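Local coordinates for conserved hypothetical protein (Staphylococcus aureus subsp. aureus, PDB 2AP3) that is of unknown function but belongs to a family of putative cell-wall binding lipoproteins and folds as an elongated, all-helical bundle, at residues A[39-44]-A[79-84]; A[91-96]-A[124-129]; A[115-120]-A[189-194]. All blocks are in the same frame, centred on the assembly; numbering follows the deposited sequence.

Contact 1. Residues A[39-44]-A[79-84]; sequences GKKIAE and LKEFEK
E81 swings CG to the far side from its backbone N (chi1 -171°) and then bends at chi2, laying its CH2 groups across I42 and K41, while I42, its CG1 anti to the carbonyl carbon and CD1 extended, reaches on toward F82. CB and CG of E81 both meet I42 CG1: E81 CG lies 3.8 Å from I42 CG1 and 3.7 Å from K41 CB. A glutamate suits this half-open seam because its methylenes pack while its carboxylate lies over CB and CG of K41, with OE2 nearest. Its OE1 accepts a salt-bridging hydrogen bond from K84 NZ, 2.9 Å away on the syn side and 21° out of the carboxylate plane, which ties the carboxylate to its own helix. K41 NZ remains 5.4 Å from E81 OE2, too far for an ion pair, although the opposite charges probably attract mildly. I42 CD1 comes within 4.0 Å of F82 CB and sits near the plane of the ring, at its edge; beyond, F82 meets Y136 of helix 109-150, and I42 touches Y136 too. F82 is buried, whereas the lysines are exposed. The axes of these segments, 9.5 Å apart and nearly antiparallel at 170°, make the amphipathic pairing of an up-and-down helical bundle.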
ATOM      1  N   GLY A  39      -2.137  -8.222  -2.896  1.00 15.91           N
ATOM      2  CA  GLY A  39      -3.194  -8.259  -1.889  1.00 15.16           C
ATOM      3  C   GLY A  39      -3.926  -9.578  -1.836  1.00 13.87           C
ATOM      4  O   GLY A  39      -4.198 -10.081  -0.748  1.00 14.72           O
ATOM      5  N   LYS A  40      -4.242 -10.143  -3.001  1.00 14.27           N
ATOM      6  CA  LYS A  40      -4.889 -11.464  -3.022  1.00 13.43           C
ATOM      7  C   LYS A  40      -3.984 -12.554  -2.451  1.00 13.49           C
ATOM      8  O   LYS A  40      -4.429 -13.413  -1.698  1.00 13.65           O
ATOM      9  CB  LYS A  40      -5.343 -11.826  -4.427  1.00 13.78           C
ATOM     10  CG  LYS A  40      -6.504 -10.984  -4.892  1.00 14.47           C
ATOM     11  CD  LYS A  40      -6.869 -11.343  -6.322  1.00 18.02           C
ATOM     12  CE  LYS A  40      -7.839 -10.335  -6.913  1.00 20.02           C
ATOM     13  NZ  LYS A  40      -8.372 -10.866  -8.211  1.00 20.11           N
ATOM     14  N   LYS A  41      -2.699 -12.504  -2.803  1.00 13.64           N
ATOM     15  CA  LYS A  41      -1.766 -13.539  -2.362  1.00 13.17           C
ATOM     16  C   LYS A  41      -1.555 -13.436  -0.846  1.00 11.95           C
ATOM     17  O   LYS A  41      -1.511 -14.443  -0.147  1.00 12.84           O
ATOM     18  CB  LYS A  41      -0.438 -13.391  -3.098  1.00 13.78           C
ATOM     19  CG  LYS A  41      -0.528 -13.792  -4.567  1.00 17.44           C
ATOM     20  CD  LYS A  41      -0.521 -15.290  -4.774  1.00 22.14           C
ATOM     21  CE  LYS A  41      -0.982 -15.655  -6.187  1.00 25.71           C
ATOM     22  NZ  LYS A  41      -0.266 -14.938  -7.283  1.00 29.32           N
ATOM     23  N   ILE A  42      -1.450 -12.213  -0.333  1.00 11.89           N
ATOM     24  CA  ILE A  42      -1.328 -12.025   1.103  1.00 11.86           C
ATOM     25  C   ILE A  42      -2.612 -12.445   1.820  1.00 11.51           C
ATOM     26  O   ILE A  42      -2.553 -13.102   2.870  1.00 12.26           O
ATOM     27  CB  ILE A  42      -0.888 -10.593   1.455  1.00 12.75           C
ATOM     28  CG1 ILE A  42       0.576 -10.411   1.020  1.00 13.35           C
ATOM     29  CG2 ILE A  42      -1.009 -10.330   2.975  1.00 13.66           C
ATOM     30  CD1 ILE A  42       1.032  -8.958   1.164  1.00 14.61           C
ATOM     31  N   ALA A  43      -3.756 -12.184   1.211  1.00 12.25           N
ATOM     32  CA  ALA A  43      -5.020 -12.650   1.816  1.00 12.45           C
ATOM     33  C   ALA A  43      -5.070 -14.183   1.925  1.00 12.08           C
ATOM     34  O   ALA A  43      -5.512 -14.736   2.943  1.00 12.68           O
ATOM     35  CB  ALA A  43      -6.231 -12.116   1.056  1.00 12.76           C
ATOM     36  N   GLU A  44      -4.604 -14.880   0.891  1.00 11.46           N
ATOM     37  CA  GLU A  44      -4.506 -16.333   0.942  1.00 11.20           C
ATOM     38  C   GLU A  44      -3.580 -16.766   2.077  1.00 11.32           C
ATOM     39  O   GLU A  44      -3.908 -17.689   2.833  1.00 12.09           O
ATOM     40  CB  GLU A  44      -4.046 -16.903  -0.396  1.00 10.43           C
ATOM     41  CG  GLU A  44      -4.991 -16.624  -1.570  1.00 13.03           C
ATOM     42  CD  GLU A  44      -6.207 -17.536  -1.614  1.00 16.19           C
ATOM     43  OE1 GLU A  44      -6.247 -18.522  -0.853  1.00 17.35           O
ATOM     44  OE2 GLU A  44      -7.119 -17.263  -2.439  1.00 19.21           O
ATOM     45  N   LEU A  79       5.764 -11.096   4.260  1.00 10.99           N
ATOM     46  CA  LEU A  79       6.707 -10.014   4.012  1.00 11.47           C
ATOM     47  C   LEU A  79       7.335 -10.072   2.619  1.00 12.02           C
ATOM     48  O   LEU A  79       7.519  -9.025   1.957  1.00 11.76           O
ATOM     49  CB  LEU A  79       7.805 -10.041   5.075  1.00 11.36           C
ATOM     50  CG  LEU A  79       7.354  -9.640   6.471  1.00  9.99           C
ATOM     51  CD1 LEU A  79       8.379 -10.061   7.532  1.00 13.70           C
ATOM     52  CD2 LEU A  79       7.051  -8.104   6.564  1.00 12.13           C
ATOM     53  N   LYS A  80       7.658 -11.268   2.156  1.00 11.18           N
ATOM     54  CA  LYS A  80       8.281 -11.416   0.842  1.00 12.69           C
ATOM     55  C   LYS A  80       7.283 -10.974  -0.239  1.00 12.01           C
ATOM     56  O   LYS A  80       7.623 -10.196  -1.158  1.00 12.95           O
ATOM     57  CB  LYS A  80       8.724 -12.860   0.632  1.00 13.08           C
ATOM     58  CG  LYS A  80       9.422 -13.135  -0.704  1.00 16.75           C
ATOM     59  CD  LYS A  80      10.647 -12.240  -0.902  1.00 18.45           C
ATOM     60  CE  LYS A  80      11.720 -12.544   0.147  1.00 21.12           C
ATOM     61  NZ  LYS A  80      12.936 -11.658   0.054  1.00 24.80           N
ATOM     62  N   GLU A  81       6.045 -11.451  -0.145  1.00 12.36           N
ATOM     63  CA  GLU A  81       5.034 -11.029  -1.105  1.00 12.95           C
ATOM     64  C   GLU A  81       4.837  -9.510  -1.055  1.00 12.48           C
ATOM     65  O   GLU A  81       4.729  -8.851  -2.097  1.00 13.11           O
ATOM     66  CB  GLU A  81       3.721 -11.804  -0.854  1.00 13.46           C
ATOM     67  CG  GLU A  81       2.654 -11.627  -1.920  1.00 16.73           C
ATOM     68  CD  GLU A  81       3.088 -12.007  -3.338  1.00 18.88           C
ATOM     69  OE1 GLU A  81       3.944 -12.910  -3.547  1.00 20.44           O
ATOM     70  OE2 GLU A  81       2.513 -11.410  -4.261  1.00 24.06           O
ATOM     71  N   PHE A  82       4.840  -8.923   0.146  1.00 11.79           N
ATOM     72  CA  PHE A  82       4.646  -7.477   0.260  1.00 12.54           C
ATOM     73  C   PHE A  82       5.745  -6.664  -0.430  1.00 13.25           C
ATOM     74  O   PHE A  82       5.493  -5.554  -0.875  1.00 13.43           O
ATOM     75  CB  PHE A  82       4.473  -7.076   1.717  1.00 12.79           C
ATOM     76  CG  PHE A  82       4.103  -5.643   1.917  1.00 13.11           C
ATOM     77  CD1 PHE A  82       2.858  -5.172   1.522  1.00 14.01           C
ATOM     78  CD2 PHE A  82       4.991  -4.763   2.492  1.00 12.06           C
ATOM     79  CE1 PHE A  82       2.516  -3.833   1.732  1.00 15.07           C
ATOM     80  CE2 PHE A  82       4.665  -3.413   2.698  1.00 14.29           C
ATOM     81  CZ  PHE A  82       3.418  -2.964   2.302  1.00 14.47           C
ATOM     82  N   GLU A  83       6.947  -7.229  -0.540  1.00 14.34           N
ATOM     83  CA  GLU A  83       8.045  -6.550  -1.262  1.00 14.79           C
ATOM     84  C   GLU A  83       7.593  -6.132  -2.657  1.00 15.04           C
ATOM     85  O   GLU A  83       8.015  -5.079  -3.148  1.00 15.87           O
ATOM     86  CB  GLU A  83       9.254  -7.465  -1.420  1.00 15.16           C
ATOM     87  CG  GLU A  83       9.973  -7.764  -0.115  1.00 14.88           C
ATOM     88  CD  GLU A  83      11.271  -8.560  -0.315  1.00 16.60           C
ATOM     89  OE1 GLU A  83      11.930  -8.404  -1.383  1.00 22.96           O
ATOM     90  OE2 GLU A  83      11.634  -9.341   0.578  1.00 17.61           O
ATOM     91  N   LYS A  84       6.798  -6.982  -3.312  1.00 14.91           N
ATOM     92  CA  LYS A  84       6.320  -6.678  -4.665  1.00 15.21           C
ATOM     93  C   LYS A  84       5.487  -5.389  -4.680  1.00 16.34           C
ATOM     94  O   LYS A  84       5.571  -4.607  -5.631  1.00 15.66           O
ATOM     95  CB  LYS A  84       5.536  -7.852  -5.262  1.00 16.47           C
ATOM     96  CG  LYS A  84       6.361  -9.115  -5.481  1.00 18.31           C
ATOM     97  CD  LYS A  84       5.429 -10.274  -5.798  1.00 20.13           C
ATOM     98  CE  LYS A  84       6.149 -11.603  -5.846  1.00 21.53           C
ATOM     99  NZ  LYS A  84       5.222 -12.749  -6.155  1.00 22.39           N
TER

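Contact 2. Residues A[91-96]-A[124-129]; sequences KSEQDF and EKYKLH
Y126 points its ring from helix 109-150 at helix 61-96 and is met there by S92, E93 and F96, a buried layer between two antiparallel neighbours of an elongated helical bundle. The axes of these segments run at 157° to one another and 10.8 Å apart, a spacing that leaves room for a tyrosine between them. The CH-pi contact comes from E93, whose CB stands 3.9 Å from the ring centroid, only 9° off the normal. Its extended chain runs past the ring toward the tyrosine's own CB, bringing E93 CG to 3.6 Å from Y126 CD2; the glutamate thereby offers apolar methylenes to the ring, while its OE2 ends 3.8 Å from Y126 CB. Between the aromatics, F96 CG lies 3.6 Å from Y126 CE2, and the two rings meet obliquely, their planes 55° apart, neither stacked nor edge-to-face. I28 of helix 10-30 and I89 add apolar side chains around Y126. The polar contacts gather at the phenol end. Serine is small enough to let that end approach its helix, and its OG is hydrogen-bonded to E32, which also pairs with K125. Near the plane of the tyrosine ring, the same S92 OG lies 2.9 Å from Y126 OH.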
ATOM      1  N   LYS A  91       8.324   1.966  -8.364  1.00 22.64           N
ATOM      2  CA  LYS A  91       8.309   2.103  -9.830  1.00 23.68           C
ATOM      3  C   LYS A  91       7.348   3.218 -10.240  1.00 24.34           C
ATOM      4  O   LYS A  91       7.675   4.064 -11.075  1.00 25.10           O
ATOM      5  CB  LYS A  91       7.910   0.770 -10.476  1.00 23.76           C
ATOM      6  CG  LYS A  91       7.724   0.790 -11.999  1.00 23.90           C
ATOM      7  CD  LYS A  91       7.249  -0.583 -12.484  1.00 24.34           C
ATOM      8  CE  LYS A  91       6.531  -0.533 -13.821  1.00 27.49           C
ATOM      9  NZ  LYS A  91       7.456  -0.319 -14.956  1.00 27.18           N
ATOM     10  N   SER A  92       6.174   3.226  -9.610  1.00 25.17           N
ATOM     11  CA  SER A  92       5.139   4.215  -9.861  1.00 26.36           C
ATOM     12  C   SER A  92       5.646   5.637  -9.571  1.00 27.18           C
ATOM     13  O   SER A  92       5.456   6.559 -10.389  1.00 26.74           O
ATOM     14  CB  SER A  92       3.908   3.862  -9.010  1.00 25.47           C
ATOM     15  OG  SER A  92       2.897   4.843  -9.104  1.00 29.21           O
ATOM     16  N   GLU A  93       6.304   5.816  -8.427  1.00 28.05           N
ATOM     17  CA  GLU A  93       6.822   7.128  -8.052  1.00 30.13           C
ATOM     18  C   GLU A  93       7.904   7.594  -9.024  1.00 31.72           C
ATOM     19  O   GLU A  93       7.953   8.775  -9.376  1.00 32.12           O
ATOM     20  CB  GLU A  93       7.350   7.153  -6.615  1.00 30.13           C
ATOM     21  CG  GLU A  93       7.566   8.577  -6.097  1.00 31.59           C
ATOM     22  CD  GLU A  93       8.432   8.653  -4.861  1.00 33.76           C
ATOM     23  OE1 GLU A  93       9.264   9.580  -4.771  1.00 37.29           O
ATOM     24  OE2 GLU A  93       8.290   7.794  -3.973  1.00 35.08           O
ATOM     25  N   GLN A  94       8.758   6.666  -9.458  1.00 32.92           N
ATOM     26  CA  GLN A  94       9.805   6.982 -10.446  1.00 34.95           C
ATOM     27  C   GLN A  94       9.211   7.477 -11.761  1.00 35.60           C
ATOM     28  O   GLN A  94       9.751   8.403 -12.375  1.00 36.14           O
ATOM     29  CB  GLN A  94      10.720   5.775 -10.689  1.00 34.71           C
ATOM     30  CG  GLN A  94      11.771   5.574  -9.600  1.00 35.80           C
ATOM     31  CD  GLN A  94      12.736   4.429  -9.885  1.00 36.38           C
ATOM     32  OE1 GLN A  94      12.892   3.519  -9.070  1.00 38.56           O
ATOM     33  NE2 GLN A  94      13.396   4.477 -11.045  1.00 37.93           N
ATOM     34  N   ASP A  95       8.111   6.856 -12.184  1.00 36.66           N
ATOM     35  CA  ASP A  95       7.419   7.241 -13.409  1.00 38.07           C
ATOM     36  C   ASP A  95       6.633   8.536 -13.222  1.00 38.88           C
ATOM     37  O   ASP A  95       6.455   9.304 -14.174  1.00 39.01           O
ATOM     38  CB  ASP A  95       6.472   6.131 -13.870  1.00 38.05           C
ATOM     39  CG  ASP A  95       7.204   4.908 -14.407  1.00 38.93           C
ATOM     40  OD1 ASP A  95       8.435   4.969 -14.610  1.00 40.17           O
ATOM     41  OD2 ASP A  95       6.539   3.878 -14.630  1.00 39.55           O
ATOM     42  N   PHE A  96       6.163   8.760 -11.995  1.00 39.71           N
ATOM     43  CA  PHE A  96       5.372   9.940 -11.651  1.00 40.93           C
ATOM     44  C   PHE A  96       6.140  11.231 -11.883  1.00 41.80           C
ATOM     45  O   PHE A  96       5.641  12.135 -12.556  1.00 41.99           O
ATOM     46  CB  PHE A  96       4.886   9.876 -10.194  1.00 40.55           C
ATOM     47  CG  PHE A  96       4.545  11.224  -9.603  1.00 40.86           C
ATOM     48  CD1 PHE A  96       5.395  11.827  -8.675  1.00 39.94           C
ATOM     49  CD2 PHE A  96       3.385  11.897  -9.986  1.00 40.22           C
ATOM     50  CE1 PHE A  96       5.090  13.074  -8.133  1.00 41.26           C
ATOM     51  CE2 PHE A  96       3.074  13.147  -9.449  1.00 40.18           C
ATOM     52  CZ  PHE A  96       3.927  13.735  -8.525  1.00 39.99           C
ATOM     53  N   GLU A 124       1.784  13.234  -1.796  1.00 22.58           N
ATOM     54  CA  GLU A 124       1.357  12.809  -0.462  1.00 22.36           C
ATOM     55  C   GLU A 124       1.018  11.305  -0.465  1.00 21.11           C
ATOM     56  O   GLU A 124       1.261  10.601   0.537  1.00 20.76           O
ATOM     57  CB  GLU A 124       0.165  13.639   0.029  1.00 23.03           C
ATOM     58  CG  GLU A 124      -0.121  13.475   1.519  1.00 26.36           C
ATOM     59  CD  GLU A 124       1.156  13.419   2.360  1.00 29.90           C
ATOM     60  OE1 GLU A 124       1.878  14.435   2.438  1.00 33.45           O
ATOM     61  OE2 GLU A 124       1.450  12.351   2.933  1.00 33.63           O
ATOM     62  N   LYS A 125       0.473  10.819  -1.588  1.00 20.60           N
ATOM     63  CA  LYS A 125       0.144   9.390  -1.737  1.00 20.85           C
ATOM     64  C   LYS A 125       1.395   8.544  -1.531  1.00 20.47           C
ATOM     65  O   LYS A 125       1.397   7.593  -0.741  1.00 19.62           O
ATOM     66  CB  LYS A 125      -0.457   9.086  -3.122  1.00 20.31           C
ATOM     67  CG  LYS A 125      -0.644   7.570  -3.410  1.00 21.63           C
ATOM     68  CD  LYS A 125      -0.973   7.279  -4.890  1.00 22.11           C
ATOM     69  CE  LYS A 125      -0.847   5.781  -5.239  1.00 24.11           C
ATOM     70  NZ  LYS A 125      -1.273   5.467  -6.648  1.00 24.59           N
ATOM     71  N   TYR A 126       2.457   8.881  -2.254  1.00 20.10           N
ATOM     72  CA  TYR A 126       3.695   8.117  -2.164  1.00 20.63           C
ATOM     73  C   TYR A 126       4.316   8.170  -0.780  1.00 21.31           C
ATOM     74  O   TYR A 126       4.845   7.170  -0.297  1.00 21.72           O
ATOM     75  CB  TYR A 126       4.673   8.541  -3.254  1.00 21.47           C
ATOM     76  CG  TYR A 126       4.117   8.300  -4.640  1.00 21.10           C
ATOM     77  CD1 TYR A 126       3.649   7.040  -5.021  1.00 22.62           C
ATOM     78  CD2 TYR A 126       4.082   9.331  -5.586  1.00 22.96           C
ATOM     79  CE1 TYR A 126       3.137   6.819  -6.300  1.00 23.38           C
ATOM     80  CE2 TYR A 126       3.585   9.112  -6.870  1.00 22.23           C
ATOM     81  CZ  TYR A 126       3.112   7.860  -7.213  1.00 23.64           C
ATOM     82  OH  TYR A 126       2.617   7.639  -8.477  1.00 25.65           O
ATOM     83  N   LYS A 127       4.232   9.326  -0.120  1.00 21.45           N
ATOM     84  CA  LYS A 127       4.748   9.440   1.238  1.00 21.92           C
ATOM     85  C   LYS A 127       3.930   8.591   2.218  1.00 20.90           C
ATOM     86  O   LYS A 127       4.487   7.885   3.073  1.00 20.79           O
ATOM     87  CB  LYS A 127       4.778  10.906   1.678  1.00 21.77           C
ATOM     88  CG  LYS A 127       5.431  11.108   3.037  1.00 23.75           C
ATOM     89  CD  LYS A 127       5.417  12.551   3.502  1.00 24.64           C
ATOM     90  CE  LYS A 127       5.783  12.627   4.973  1.00 27.11           C
ATOM     91  NZ  LYS A 127       5.732  14.025   5.488  1.00 30.43           N
ATOM     92  N   LEU A 128       2.613   8.649   2.097  1.00 20.12           N
ATOM     93  CA  LEU A 128       1.774   7.886   3.002  1.00 19.68           C
ATOM     94  C   LEU A 128       1.912   6.390   2.742  1.00 19.10           C
ATOM     95  O   LEU A 128       1.783   5.588   3.669  1.00 19.57           O
ATOM     96  CB  LEU A 128       0.316   8.336   2.935  1.00 20.16           C
ATOM     97  CG  LEU A 128      -0.058   9.563   3.779  1.00 21.96           C
ATOM     98  CD1 LEU A 128      -1.501   9.961   3.462  1.00 24.26           C
ATOM     99  CD2 LEU A 128       0.106   9.264   5.274  1.00 24.68           C
ATOM    100  N   HIS A 129       2.200   6.004   1.501  1.00 17.77           N
ATOM    101  CA  HIS A 129       2.444   4.577   1.289  1.00 16.04           C
ATOM    102  C   HIS A 129       3.684   4.085   2.037  1.00 16.38           C
ATOM    103  O   HIS A 129       3.682   2.977   2.594  1.00 15.74           O
ATOM    104  CB  HIS A 129       2.565   4.190  -0.182  1.00 15.74           C
ATOM    105  CG  HIS A 129       2.561   2.707  -0.363  1.00 15.10           C
ATOM    106  ND1 HIS A 129       3.714   1.953  -0.308  1.00 13.60           N
ATOM    107  CD2 HIS A 129       1.537   1.829  -0.453  1.00 13.66           C
ATOM    108  CE1 HIS A 129       3.403   0.671  -0.414  1.00 12.83           C
ATOM    109  NE2 HIS A 129       2.091   0.570  -0.528  1.00 12.08           N
TER

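Contact 3. Residues A[115-120]-A[189-194]; sequences VKQLDD and QKEKQD. Unlike the reference sequence in segment 189-194: Q189 (reference Gly).
A mixed polar and apolar contact joins Q117 and L118 to E191 and K192, where helix 157-195, close to its C-terminal end, runs antiparallel to the early part of helix 109-150. The polar part is a hydrogen bond from Q117 NE2 to E191 OE1, 3.0 Å long and nearly straight at 165°. The acceptor lies almost in the amide plane of Q117, yet the donor comes from above the carboxylate, 62° out of its plane; the amide and carboxylate planes are 70° apart. Bends at chi2 in both chains bring Q117 CG against the carboxylate, 3.4 Å from E191 OE1. Glutamine suits the spot as an uncharged donor to an acid; K190 NZ makes a long salt bridge, 3.9 Å, to the same E191 OE1. In this helical bundle the axes of these segments are only 9.2 Å apart, and the backbones come closest at L118 and E191. L118 supplies the apolar part: its CD1 packs 3.7 Å from E191 CB and 3.9 Å from K192 CG, using the aliphatic stem of the lysine as an apolar surface. Y21 and L22 of helix 10-30 also touch L118, while K192 leans on V25 and K29.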
ATOM      1  N   VAL A 115      -3.692  21.656 -11.232  1.00 24.95           N
ATOM      2  CA  VAL A 115      -2.758  20.589 -11.626  1.00 25.76           C
ATOM      3  C   VAL A 115      -1.649  20.406 -10.595  1.00 26.18           C
ATOM      4  O   VAL A 115      -1.346  19.270 -10.204  1.00 25.89           O
ATOM      5  CB  VAL A 115      -2.192  20.830 -13.052  1.00 26.55           C
ATOM      6  CG1 VAL A 115      -1.001  19.898 -13.360  1.00 27.54           C
ATOM      7  CG2 VAL A 115      -3.296  20.651 -14.081  1.00 26.81           C
ATOM      8  N   LYS A 116      -1.061  21.514 -10.149  1.00 26.27           N
ATOM      9  CA  LYS A 116      -0.033  21.483  -9.124  1.00 26.82           C
ATOM     10  C   LYS A 116      -0.584  20.838  -7.851  1.00 26.22           C
ATOM     11  O   LYS A 116       0.130  20.112  -7.165  1.00 26.89           O
ATOM     12  CB  LYS A 116       0.516  22.885  -8.847  1.00 26.38           C
ATOM     13  CG  LYS A 116       1.347  23.431 -10.004  1.00 28.30           C
ATOM     14  CD  LYS A 116       2.084  24.716  -9.659  1.00 28.72           C
ATOM     15  CE  LYS A 116       2.984  25.138 -10.821  1.00 31.10           C
ATOM     16  NZ  LYS A 116       3.587  26.498 -10.649  1.00 33.33           N
ATOM     17  N   GLN A 117      -1.868  21.074  -7.576  1.00 25.50           N
ATOM     18  CA  GLN A 117      -2.527  20.510  -6.399  1.00 25.15           C
ATOM     19  C   GLN A 117      -2.713  18.995  -6.538  1.00 24.86           C
ATOM     20  O   GLN A 117      -2.493  18.257  -5.577  1.00 24.26           O
ATOM     21  CB  GLN A 117      -3.862  21.231  -6.116  1.00 25.50           C
ATOM     22  CG  GLN A 117      -4.750  20.598  -5.038  1.00 25.88           C
ATOM     23  CD  GLN A 117      -4.118  20.572  -3.659  1.00 28.38           C
ATOM     24  OE1 GLN A 117      -3.148  21.289  -3.384  1.00 28.32           O
ATOM     25  NE2 GLN A 117      -4.683  19.755  -2.767  1.00 26.60           N
ATOM     26  N   LEU A 118      -3.109  18.537  -7.723  1.00 24.93           N
ATOM     27  CA  LEU A 118      -3.178  17.096  -7.982  1.00 25.29           C
ATOM     28  C   LEU A 118      -1.806  16.444  -7.801  1.00 25.92           C
ATOM     29  O   LEU A 118      -1.705  15.375  -7.174  1.00 25.77           O
ATOM     30  CB  LEU A 118      -3.747  16.804  -9.373  1.00 25.77           C
ATOM     31  CG  LEU A 118      -3.787  15.338  -9.836  1.00 25.39           C
ATOM     32  CD1 LEU A 118      -4.555  14.410  -8.858  1.00 27.21           C
ATOM     33  CD2 LEU A 118      -4.391  15.282 -11.215  1.00 25.82           C
ATOM     34  N   ASP A 119      -0.761  17.085  -8.333  1.00 26.04           N
ATOM     35  CA  ASP A 119       0.628  16.619  -8.158  1.00 26.14           C
ATOM     36  C   ASP A 119       1.050  16.542  -6.706  1.00 26.21           C
ATOM     37  O   ASP A 119       1.784  15.642  -6.304  1.00 26.20           O
ATOM     38  CB  ASP A 119       1.618  17.536  -8.879  1.00 26.63           C
ATOM     39  CG  ASP A 119       1.834  17.153 -10.311  1.00 28.05           C
ATOM     40  OD1 ASP A 119       1.458  16.025 -10.712  1.00 27.35           O
ATOM     41  OD2 ASP A 119       2.388  18.008 -11.053  1.00 28.69           O
ATOM     42  N   ASP A 120       0.604  17.507  -5.916  1.00 25.40           N
ATOM     43  CA  ASP A 120       0.949  17.524  -4.508  1.00 24.69           C
ATOM     44  C   ASP A 120       0.269  16.405  -3.741  1.00 24.35           C
ATOM     45  O   ASP A 120       0.849  15.867  -2.812  1.00 23.80           O
ATOM     46  CB  ASP A 120       0.618  18.879  -3.883  1.00 25.25           C
ATOM     47  CG  ASP A 120       1.512  19.986  -4.397  1.00 26.48           C
ATOM     48  OD1 ASP A 120       2.639  19.704  -4.863  1.00 27.48           O
ATOM     49  OD2 ASP A 120       1.091  21.155  -4.321  1.00 27.09           O
ATOM     50  N   GLN A 189      -8.593  11.123  -6.391  1.00 32.36           N
ATOM     51  CA  GLN A 189      -9.731  11.223  -7.300  1.00 33.93           C
ATOM     52  C   GLN A 189     -10.460  12.574  -7.238  1.00 34.15           C
ATOM     53  O   GLN A 189     -10.877  13.081  -8.280  1.00 34.61           O
ATOM     54  CB  GLN A 189     -10.704  10.053  -7.151  1.00 34.42           C
ATOM     55  CG  GLN A 189     -11.914  10.126  -8.102  1.00 36.05           C
ATOM     56  CD  GLN A 189     -11.530  10.340  -9.566  1.00 37.57           C
ATOM     57  OE1 GLN A 189     -11.760  11.413 -10.125  1.00 37.00           O
ATOM     58  NE2 GLN A 189     -10.946   9.316 -10.192  1.00 38.07           N
ATOM     59  N   LYS A 190     -10.616  13.157  -6.047  1.00 34.27           N
ATOM     60  CA  LYS A 190     -11.262  14.481  -5.953  1.00 34.54           C
ATOM     61  C   LYS A 190     -10.521  15.553  -6.766  1.00 34.02           C
ATOM     62  O   LYS A 190     -11.154  16.378  -7.440  1.00 33.97           O
ATOM     63  CB  LYS A 190     -11.479  14.933  -4.495  1.00 34.54           C
ATOM     64  CG  LYS A 190     -10.318  15.714  -3.866  1.00 35.56           C
ATOM     65  CD  LYS A 190     -10.745  16.509  -2.645  1.00 35.79           C
ATOM     66  CE  LYS A 190      -9.695  17.556  -2.302  1.00 35.21           C
ATOM     67  NZ  LYS A 190     -10.093  18.422  -1.152  1.00 37.94           N
ATOM     68  N   GLU A 191      -9.190  15.536  -6.707  1.00 33.57           N
ATOM     69  CA  GLU A 191      -8.390  16.522  -7.424  1.00 33.19           C
ATOM     70  C   GLU A 191      -8.469  16.294  -8.922  1.00 33.27           C
ATOM     71  O   GLU A 191      -8.447  17.251  -9.701  1.00 33.34           O
ATOM     72  CB  GLU A 191      -6.935  16.529  -6.943  1.00 32.99           C
ATOM     73  CG  GLU A 191      -6.763  16.822  -5.443  1.00 31.91           C
ATOM     74  CD  GLU A 191      -7.235  18.205  -5.016  1.00 31.13           C
ATOM     75  OE1 GLU A 191      -7.176  18.498  -3.801  1.00 31.15           O
ATOM     76  OE2 GLU A 191      -7.650  19.014  -5.877  1.00 29.08           O
ATOM     77  N   LYS A 192      -8.586  15.027  -9.319  1.00 33.31           N
ATOM     78  CA  LYS A 192      -8.755  14.666 -10.730  1.00 33.48           C
ATOM     79  C   LYS A 192     -10.051  15.216 -11.302  1.00 33.71           C
ATOM     80  O   LYS A 192     -10.066  15.703 -12.439  1.00 33.84           O
ATOM     81  CB  LYS A 192      -8.706  13.151 -10.917  1.00 32.80           C
ATOM     82  CG  LYS A 192      -7.299  12.584 -10.911  1.00 32.88           C
ATOM     83  CD  LYS A 192      -7.346  11.069 -10.989  1.00 30.94           C
ATOM     84  CE  LYS A 192      -5.957  10.473 -10.945  1.00 32.72           C
ATOM     85  NZ  LYS A 192      -5.986   8.977 -11.008  1.00 33.74           N
ATOM     86  N   GLN A 193     -11.132  15.130 -10.521  1.00 34.18           N
ATOM     87  CA  GLN A 193     -12.445  15.649 -10.920  1.00 34.69           C
ATOM     88  C   GLN A 193     -12.389  17.158 -11.180  1.00 34.69           C
ATOM     89  O   GLN A 193     -12.908  17.638 -12.193  1.00 35.23           O
ATOM     90  CB  GLN A 193     -13.496  15.344  -9.852  1.00 34.83           C
ATOM     91  CG  GLN A 193     -14.172  13.974  -9.972  1.00 35.78           C
ATOM     92  CD  GLN A 193     -15.348  13.830  -9.011  1.00 35.34           C
ATOM     93  OE1 GLN A 193     -15.176  13.867  -7.794  1.00 36.21           O
ATOM     94  NE2 GLN A 193     -16.551  13.669  -9.561  1.00 36.82           N
ATOM     95  N   ASP A 194     -11.737  17.892 -10.275  1.00 34.58           N
ATOM     96  CA  ASP A 194     -11.545  19.344 -10.438  1.00 34.37           C
ATOM     97  C   ASP A 194     -10.681  19.688 -11.644  1.00 34.48           C
ATOM     98  O   ASP A 194     -11.039  20.563 -12.437  1.00 34.37           O
ATOM     99  CB  ASP A 194     -10.921  19.959  -9.181  1.00 34.26           C
ATOM    100  CG  ASP A 194     -11.940  20.225  -8.088  1.00 34.10           C
ATOM    101  OD1 ASP A 194     -13.066  19.684  -8.150  1.00 33.44           O
ATOM    102  OD2 ASP A 194     -11.603  20.989  -7.156  1.00 34.01           O
TER

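In the fold
From the N terminus, helix 10-30 leads into helix 33-50, and contact 1 pairs the latter with helix 61-96, closing a loop of 34 residues. Further along helix 61-96, contact 2 closes the next loop, of 27 residues, against helix 109-150; it is in series with contact 1, and their centres are 19 Å apart. Contact 3 spans 68 residues from helix 109-150 to helix 157-195. Its first segment lies inside the loop closed by contact 2, so these two cross, and they touch where F96 CE2 packs 3.5 Å from D119 OD1. Contacts 1 and 3, 30 Å apart between centres, lie in different parts of the bundle and do not touch.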